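Local coordinates for cystalysin (Treponema denticola, PDB 1C7N), which belongs to the class I and II aminotransferase family of pyridoxal-5'-phosphate-dependent enzymes and carries that cofactor in its central pocket, at residues F153-L156 with E157-K161; E204-F207 with D208-M211. One frame throughout, in Å; residues are numbered along the deposited sequence.

Contact 1: F153-L156 with E157-K161. Unlike the reference sequence in segment 153-156: Q154 (reference Glu).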
ATOM      1  N   PHE A 153     -10.239 -13.234 -33.133  1.00 23.32           N
ATOM      2  CA  PHE A 153     -10.966 -14.332 -32.502  1.00 25.45           C
ATOM      3  C   PHE A 153     -10.498 -15.739 -32.860  1.00 25.92           C
ATOM      4  O   PHE A 153     -10.456 -16.614 -31.993  1.00 26.36           O
ATOM      5  CB  PHE A 153     -12.463 -14.183 -32.775  1.00 25.89           C
ATOM      6  CG  PHE A 153     -13.047 -12.909 -32.231  1.00 26.35           C
ATOM      7  CD1 PHE A 153     -13.352 -11.848 -33.078  1.00 25.74           C
ATOM      8  CD2 PHE A 153     -13.276 -12.764 -30.865  1.00 26.65           C
ATOM      9  CE1 PHE A 153     -13.877 -10.658 -32.573  1.00 26.68           C
ATOM     10  CE2 PHE A 153     -13.800 -11.578 -30.348  1.00 26.13           C
ATOM     11  CZ  PHE A 153     -14.100 -10.522 -31.205  1.00 25.89           C
ATOM     12  N   GLN A 154     -10.144 -15.967 -34.120  1.00 26.76           N
ATOM     13  CA  GLN A 154      -9.676 -17.285 -34.529  1.00 27.97           C
ATOM     14  C   GLN A 154      -8.442 -17.668 -33.714  1.00 27.09           C
ATOM     15  O   GLN A 154      -8.363 -18.768 -33.164  1.00 26.43           O
ATOM     16  CB  GLN A 154      -9.325 -17.301 -36.018  1.00 30.51           C
ATOM     17  CG  GLN A 154     -10.457 -16.880 -36.939  1.00 35.14           C
ATOM     18  CD  GLN A 154     -10.119 -17.106 -38.402  1.00 37.79           C
ATOM     19  OE1 GLN A 154      -9.056 -16.696 -38.875  1.00 39.39           O
ATOM     20  NE2 GLN A 154     -11.023 -17.758 -39.127  1.00 38.97           N
ATOM     21  N   LYS A 155      -7.479 -16.754 -33.643  1.00 26.39           N
ATOM     22  CA  LYS A 155      -6.254 -17.001 -32.891  1.00 25.46           C
ATOM     23  C   LYS A 155      -6.549 -17.131 -31.400  1.00 25.18           C
ATOM     24  O   LYS A 155      -5.979 -17.985 -30.721  1.00 24.83           O
ATOM     25  CB  LYS A 155      -5.249 -15.867 -33.115  1.00 25.40           C
ATOM     26  CG  LYS A 155      -3.974 -16.017 -32.296  1.00 26.04           C
ATOM     27  CD  LYS A 155      -3.008 -14.853 -32.500  1.00 25.05           C
ATOM     28  CE  LYS A 155      -2.384 -14.865 -33.891  1.00 23.58           C
ATOM     29  NZ  LYS A 155      -1.308 -13.836 -34.012  1.00 21.04           N
ATOM     30  N   LEU A 156      -7.442 -16.285 -30.892  1.00 25.08           N
ATOM     31  CA  LEU A 156      -7.785 -16.328 -29.475  1.00 24.63           C
ATOM     32  C   LEU A 156      -8.417 -17.663 -29.091  1.00 25.26           C
ATOM     33  O   LEU A 156      -8.095 -18.224 -28.043  1.00 24.86           O
ATOM     34  CB  LEU A 156      -8.731 -15.180 -29.110  1.00 22.97           C
ATOM     35  CG  LEU A 156      -9.177 -15.115 -27.642  1.00 23.41           C
ATOM     36  CD1 LEU A 156      -7.958 -15.001 -26.728  1.00 23.23           C
ATOM     37  CD2 LEU A 156     -10.106 -13.929 -27.440  1.00 22.67           C
ATOM     38  N   GLU A 157      -9.312 -18.176 -29.932  1.00 26.15           N
ATOM     39  CA  GLU A 157      -9.956 -19.450 -29.629  1.00 27.38           C
ATOM     40  C   GLU A 157      -8.909 -20.556 -29.649  1.00 26.87           C
ATOM     41  O   GLU A 157      -8.959 -21.489 -28.847  1.00 27.09           O
ATOM     42  CB  GLU A 157     -11.062 -19.773 -30.638  1.00 29.05           C
ATOM     43  CG  GLU A 157     -11.942 -20.937 -30.184  1.00 32.14           C
ATOM     44  CD  GLU A 157     -13.031 -21.298 -31.175  1.00 34.24           C
ATOM     45  OE1 GLU A 157     -13.778 -20.391 -31.601  1.00 35.42           O
ATOM     46  OE2 GLU A 157     -13.148 -22.493 -31.519  1.00 35.52           O
ATOM     47  N   LYS A 158      -7.958 -20.443 -30.569  1.00 26.41           N
ATOM     48  CA  LYS A 158      -6.894 -21.425 -30.680  1.00 26.27           C
ATOM     49  C   LYS A 158      -6.084 -21.459 -29.387  1.00 26.06           C
ATOM     50  O   LYS A 158      -5.834 -22.525 -28.831  1.00 25.26           O
ATOM     51  CB  LYS A 158      -5.974 -21.082 -31.852  1.00 26.87           C
ATOM     52  CG  LYS A 158      -4.823 -22.052 -32.030  1.00 28.32           C
ATOM     53  CD  LYS A 158      -3.984 -21.681 -33.235  1.00 30.72           C
ATOM     54  CE  LYS A 158      -2.785 -22.601 -33.381  1.00 32.58           C
ATOM     55  NZ  LYS A 158      -1.941 -22.208 -34.547  1.00 33.34           N
ATOM     56  N   LEU A 159      -5.688 -20.285 -28.909  1.00 25.49           N
ATOM     57  CA  LEU A 159      -4.897 -20.190 -27.686  1.00 25.56           C
ATOM     58  C   LEU A 159      -5.636 -20.692 -26.451  1.00 26.20           C
ATOM     59  O   LEU A 159      -5.027 -21.267 -25.554  1.00 26.05           O
ATOM     60  CB  LEU A 159      -4.453 -18.743 -27.456  1.00 24.94           C
ATOM     61  CG  LEU A 159      -3.527 -18.123 -28.508  1.00 24.21           C
ATOM     62  CD1 LEU A 159      -3.358 -16.641 -28.227  1.00 23.57           C
ATOM     63  CD2 LEU A 159      -2.181 -18.839 -28.498  1.00 24.17           C
ATOM     64  N   SER A 160      -6.946 -20.473 -26.403  1.00 27.09           N
ATOM     65  CA  SER A 160      -7.745 -20.901 -25.260  1.00 28.88           C
ATOM     66  C   SER A 160      -7.796 -22.419 -25.155  1.00 30.22           C
ATOM     67  O   SER A 160      -8.033 -22.970 -24.078  1.00 30.44           O
ATOM     68  CB  SER A 160      -9.173 -20.360 -25.369  1.00 28.93           C
ATOM     69  OG  SER A 160      -9.873 -20.995 -26.424  1.00 28.52           O
ATOM     70  N   LYS A 161      -7.575 -23.094 -26.276  1.00 31.33           N
ATOM     71  CA  LYS A 161      -7.601 -24.549 -26.301  1.00 32.73           C
ATOM     72  C   LYS A 161      -6.311 -25.149 -25.751  1.00 33.03           C
ATOM     73  O   LYS A 161      -6.257 -26.343 -25.454  1.00 33.41           O
ATOM     74  CB  LYS A 161      -7.859 -25.040 -27.728  1.00 33.71           C
ATOM     75  CG  LYS A 161      -9.293 -24.813 -28.197  1.00 34.76           C
ATOM     76  CD  LYS A 161      -9.354 -24.361 -29.651  1.00 37.02           C
ATOM     77  CE  LYS A 161      -8.672 -25.344 -30.595  1.00 38.51           C
ATOM     78  NZ  LYS A 161      -8.628 -24.822 -31.993  1.00 38.99           N
TER
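The contact is the i to i+4 packing within one short helix, 153-160, which lies at the periphery of the large domain; it follows the small hairpin of strands 143-145 and 148-150 and precedes strand 165-171 in the chain. Four successive backbone bonds hold it: E157 N to F153 O at 2.8 Å, K158 N to Q154 O, L159 N to K155 O and S160 N to L156 O. One side-chain pair touches across the two turns. K155 and L159 lie side by side and lean the same way, the CG methylene of K155 4.2 Å from CD1 of L159. CG of K155 is anti to the backbone N (chi1 177°), which sets it beside its own carbonyl carbon and along CD1 of L159; the chain bends only further out, about CG-CD. L159 sets its CG 3.3 Å from O of K155, the same oxygen that its N-H binds.

S160 adds a side-chain hydrogen bond to the backbone. Its OG donates to E157 O at 2.6 Å, well off the C=O direction (118°) and tilted from the carbonyl plane, and the same hydroxyl also meets NZ of K195 on helix 183-195. At the other end of the helix, the carboxylate of D152 accepts the N-H of K155.

The helix is amphipathic. L156 and L159 rest on C140 and on I117 of strand 115-118, and F153 packs against K188 and I189 of helix 183-195, while Q154, E157 and K158 are exposed to solvent. Backbone bonds shape the helix, apolar contacts fix its inner face, and the buried S160 hydroxyl has its polar needs met by a carbonyl and a lysine.

Contact 2: E204-F207 with D208-M211. With PLP (pyridoxal-5'-phosphate), chain I.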
ATOM      1  N   GLU A 204     -10.539  -3.141 -15.755  1.00 11.49           N
ATOM      2  CA  GLU A 204     -11.425  -2.097 -16.247  1.00 12.99           C
ATOM      3  C   GLU A 204     -11.228  -0.802 -15.459  1.00 12.51           C
ATOM      4  O   GLU A 204     -12.190  -0.087 -15.161  1.00 12.11           O
ATOM      5  CB  GLU A 204     -12.881  -2.581 -16.156  1.00 13.36           C
ATOM      6  CG  GLU A 204     -13.044  -4.053 -16.573  1.00 13.61           C
ATOM      7  CD  GLU A 204     -14.476  -4.463 -16.884  1.00 15.55           C
ATOM      8  OE1 GLU A 204     -15.420  -3.766 -16.455  1.00 14.75           O
ATOM      9  OE2 GLU A 204     -14.659  -5.502 -17.553  1.00 17.32           O
ATOM     10  N   ILE A 205      -9.974  -0.494 -15.138  1.00 12.57           N
ATOM     11  CA  ILE A 205      -9.692   0.709 -14.371  1.00 12.86           C
ATOM     12  C   ILE A 205     -10.117   1.978 -15.100  1.00 13.06           C
ATOM     13  O   ILE A 205     -10.424   2.982 -14.462  1.00 13.38           O
ATOM     14  CB  ILE A 205      -8.199   0.814 -13.985  1.00 13.46           C
ATOM     15  CG1 ILE A 205      -8.040   1.904 -12.922  1.00 12.75           C
ATOM     16  CG2 ILE A 205      -7.353   1.136 -15.208  1.00 13.35           C
ATOM     17  CD1 ILE A 205      -6.676   1.996 -12.328  1.00 13.70           C
ATOM     18  N   HIS A 206     -10.141   1.932 -16.432  1.00 12.35           N
ATOM     19  CA  HIS A 206     -10.545   3.089 -17.224  1.00 12.31           C
ATOM     20  C   HIS A 206     -12.039   3.077 -17.542  1.00 12.33           C
ATOM     21  O   HIS A 206     -12.485   3.843 -18.400  1.00 11.66           O
ATOM     22  CB  HIS A 206      -9.814   3.125 -18.571  1.00 11.54           C
ATOM     23  CG  HIS A 206      -8.332   3.312 -18.473  1.00 10.64           C
ATOM     24  ND1 HIS A 206      -7.450   2.255 -18.417  1.00 11.61           N
ATOM     25  CD2 HIS A 206      -7.576   4.434 -18.492  1.00 10.96           C
ATOM     26  CE1 HIS A 206      -6.213   2.718 -18.416  1.00 11.02           C
ATOM     27  NE2 HIS A 206      -6.261   4.037 -18.460  1.00 12.08           N
ATOM     28  N   PHE A 207     -12.830   2.242 -16.874  1.00 12.69           N
ATOM     29  CA  PHE A 207     -14.238   2.195 -17.261  1.00 12.76           C
ATOM     30  C   PHE A 207     -15.131   3.414 -17.007  1.00 12.71           C
ATOM     31  O   PHE A 207     -16.272   3.431 -17.464  1.00 11.63           O
ATOM     32  CB  PHE A 207     -14.916   0.883 -16.778  1.00 11.81           C
ATOM     33  CG  PHE A 207     -15.217   0.810 -15.296  1.00 12.69           C
ATOM     34  CD1 PHE A 207     -15.892  -0.302 -14.789  1.00 13.42           C
ATOM     35  CD2 PHE A 207     -14.848   1.818 -14.418  1.00 12.66           C
ATOM     36  CE1 PHE A 207     -16.194  -0.409 -13.425  1.00 14.12           C
ATOM     37  CE2 PHE A 207     -15.147   1.720 -13.052  1.00 14.23           C
ATOM     38  CZ  PHE A 207     -15.821   0.606 -12.560  1.00 11.72           C
ATOM     39  N   ASP A 208     -14.622   4.439 -16.321  1.00 12.67           N
ATOM     40  CA  ASP A 208     -15.418   5.651 -16.097  1.00 13.05           C
ATOM     41  C   ASP A 208     -15.004   6.736 -17.084  1.00 12.62           C
ATOM     42  O   ASP A 208     -15.652   7.779 -17.174  1.00 13.80           O
ATOM     43  CB  ASP A 208     -15.229   6.218 -14.686  1.00 12.53           C
ATOM     44  CG  ASP A 208     -15.653   5.258 -13.606  1.00 14.28           C
ATOM     45  OD1 ASP A 208     -16.764   4.702 -13.701  1.00 16.58           O
ATOM     46  OD2 ASP A 208     -14.873   5.070 -12.649  1.00 14.20           O
ATOM     47  N   LEU A 209     -13.915   6.496 -17.810  1.00 12.06           N
ATOM     48  CA  LEU A 209     -13.401   7.467 -18.771  1.00 10.67           C
ATOM     49  C   LEU A 209     -13.763   7.075 -20.197  1.00 12.07           C
ATOM     50  O   LEU A 209     -12.912   6.641 -20.982  1.00 11.82           O
ATOM     51  CB  LEU A 209     -11.879   7.595 -18.606  1.00 10.29           C
ATOM     52  CG  LEU A 209     -11.457   8.143 -17.235  1.00 10.35           C
ATOM     53  CD1 LEU A 209     -10.003   7.806 -16.945  1.00  9.41           C
ATOM     54  CD2 LEU A 209     -11.683   9.642 -17.187  1.00  8.88           C
ATOM     55  N   ILE A 210     -15.043   7.240 -20.517  1.00 12.26           N
ATOM     56  CA  ILE A 210     -15.578   6.903 -21.833  1.00 13.53           C
ATOM     57  C   ILE A 210     -15.936   8.173 -22.598  1.00 13.48           C
ATOM     58  O   ILE A 210     -16.531   9.095 -22.037  1.00 13.17           O
ATOM     59  CB  ILE A 210     -16.853   6.038 -21.697  1.00 13.97           C
ATOM     60  CG1 ILE A 210     -16.586   4.858 -20.759  1.00 14.99           C
ATOM     61  CG2 ILE A 210     -17.304   5.544 -23.070  1.00 14.89           C
ATOM     62  CD1 ILE A 210     -15.472   3.936 -21.220  1.00 14.10           C
ATOM     63  N   MET A 211     -15.573   8.230 -23.877  1.00 13.67           N
ATOM     64  CA  MET A 211     -15.890   9.400 -24.684  1.00 13.48           C
ATOM     65  C   MET A 211     -17.368   9.367 -25.070  1.00 14.35           C
ATOM     66  O   MET A 211     -17.983   8.299 -25.122  1.00 14.01           O
ATOM     67  CB  MET A 211     -15.020   9.442 -25.946  1.00 13.92           C
ATOM     68  CG  MET A 211     -13.542   9.670 -25.674  1.00 14.29           C
ATOM     69  SD  MET A 211     -13.226  11.184 -24.740  1.00 17.06           S
ATOM     70  CE  MET A 211     -12.913  10.505 -23.105  1.00 14.35           C
TER
HETATM   71  N1  PLP I 400      -4.204  -0.896 -15.505  1.00 18.15           N
HETATM   72  C2  PLP I 400      -4.146  -0.089 -16.659  1.00 18.53           C
HETATM   73  C2A PLP I 400      -4.647  -0.749 -17.931  1.00 17.94           C
HETATM   74  C3  PLP I 400      -3.711   1.295 -16.460  1.00 19.11           C
HETATM   75  O3  PLP I 400      -3.570   1.970 -17.602  1.00 20.43           O
HETATM   76  C4  PLP I 400      -3.426   1.758 -15.153  1.00 20.03           C
HETATM   77  C4A PLP I 400      -3.082   3.157 -14.898  1.00 19.47           C
HETATM   78  C5  PLP I 400      -3.564   0.800 -14.011  1.00 20.72           C
HETATM   79  C6  PLP I 400      -3.923  -0.501 -14.221  1.00 18.41           C
HETATM   80  C5A PLP I 400      -3.612   1.426 -12.620  1.00 23.70           C
HETATM   81  O4P PLP I 400      -2.755   1.066 -11.611  1.00 28.26           O
HETATM   82  P   PLP I 400      -3.099   1.807 -10.205  1.00 28.09           P
HETATM   83  O1P PLP I 400      -1.889   1.553  -9.427  1.00 32.15           O
HETATM   84  O2P PLP I 400      -4.320   1.132  -9.605  1.00 29.74           O
HETATM   85  O3P PLP I 400      -3.333   3.239 -10.417  1.00 29.26           O
HETATM   86  O   HOH W   1     -12.019   5.186 -15.127  1.00  8.76           O
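F207 lies alongside the carboxylate of D208, its CD2-CE2 side next to it, the two side chains running in the same direction. CE2 of F207 comes 3.4 Å from OD2 of D208, and the ring and carboxylate planes are turned 50° apart. The phenylalanine adopts chi1 75°, which places CG between its backbone N and carbonyl carbon and brings the ring alongside D208, with CD2 3.2 Å from the backbone N of D208, which lies at the ring edge. Both carboxylate oxygens are engaged beyond the loop, OD2 by T239 OG1 and OD1 by W78 NE1, which fixes the rotation of the group. H83 stacks on the F207 ring and bonds its carbonyl oxygen.

Two overlapping type I turns, E204-F207 and H206-L209, shape the backbone. In the second, L209 N donates to H206 O at 3.1 Å. A water links the turns: it donates to I205 O at 2.8 Å and accepts from D208 N at 3.0 Å. I210 places CG1 3.6 Å from F207 O, an apolar contact with the carbonyl.

On the cofactor side, CG2 of I205 approaches C2 of pyridoxal-5'-phosphate at 3.7 Å, and the imidazole of H206 turns its edge toward the C2A methyl group. Coming directly after strand 199-203, whose last residue D203 also lines the pocket, this double turn is the loop at the end of a central-sheet strand that borders the cofactor site in fold-type I pyridoxal-phosphate enzymes.

Followed from the N terminus, contact 1 lies on helix 153-160 and closes before contact 2 begins at E204. The two stand in series, neither nested nor crossed, and each is a local turn of chain that closes no long loop. Between them runs a beta-alpha-beta crossover in which helix 183-195 joins the adjacent parallel strands 165-171 and 199-203 of the central sheet. Contact 1 sits on the outside of that layer, reaching helix 183-195 and strand 115-118; contact 2 follows strand 199-203 into the cofactor pocket and meets helices 69-83, 237-240 and 289-313. Their centres are 26 Å apart, and their nearest atoms about 14 Å.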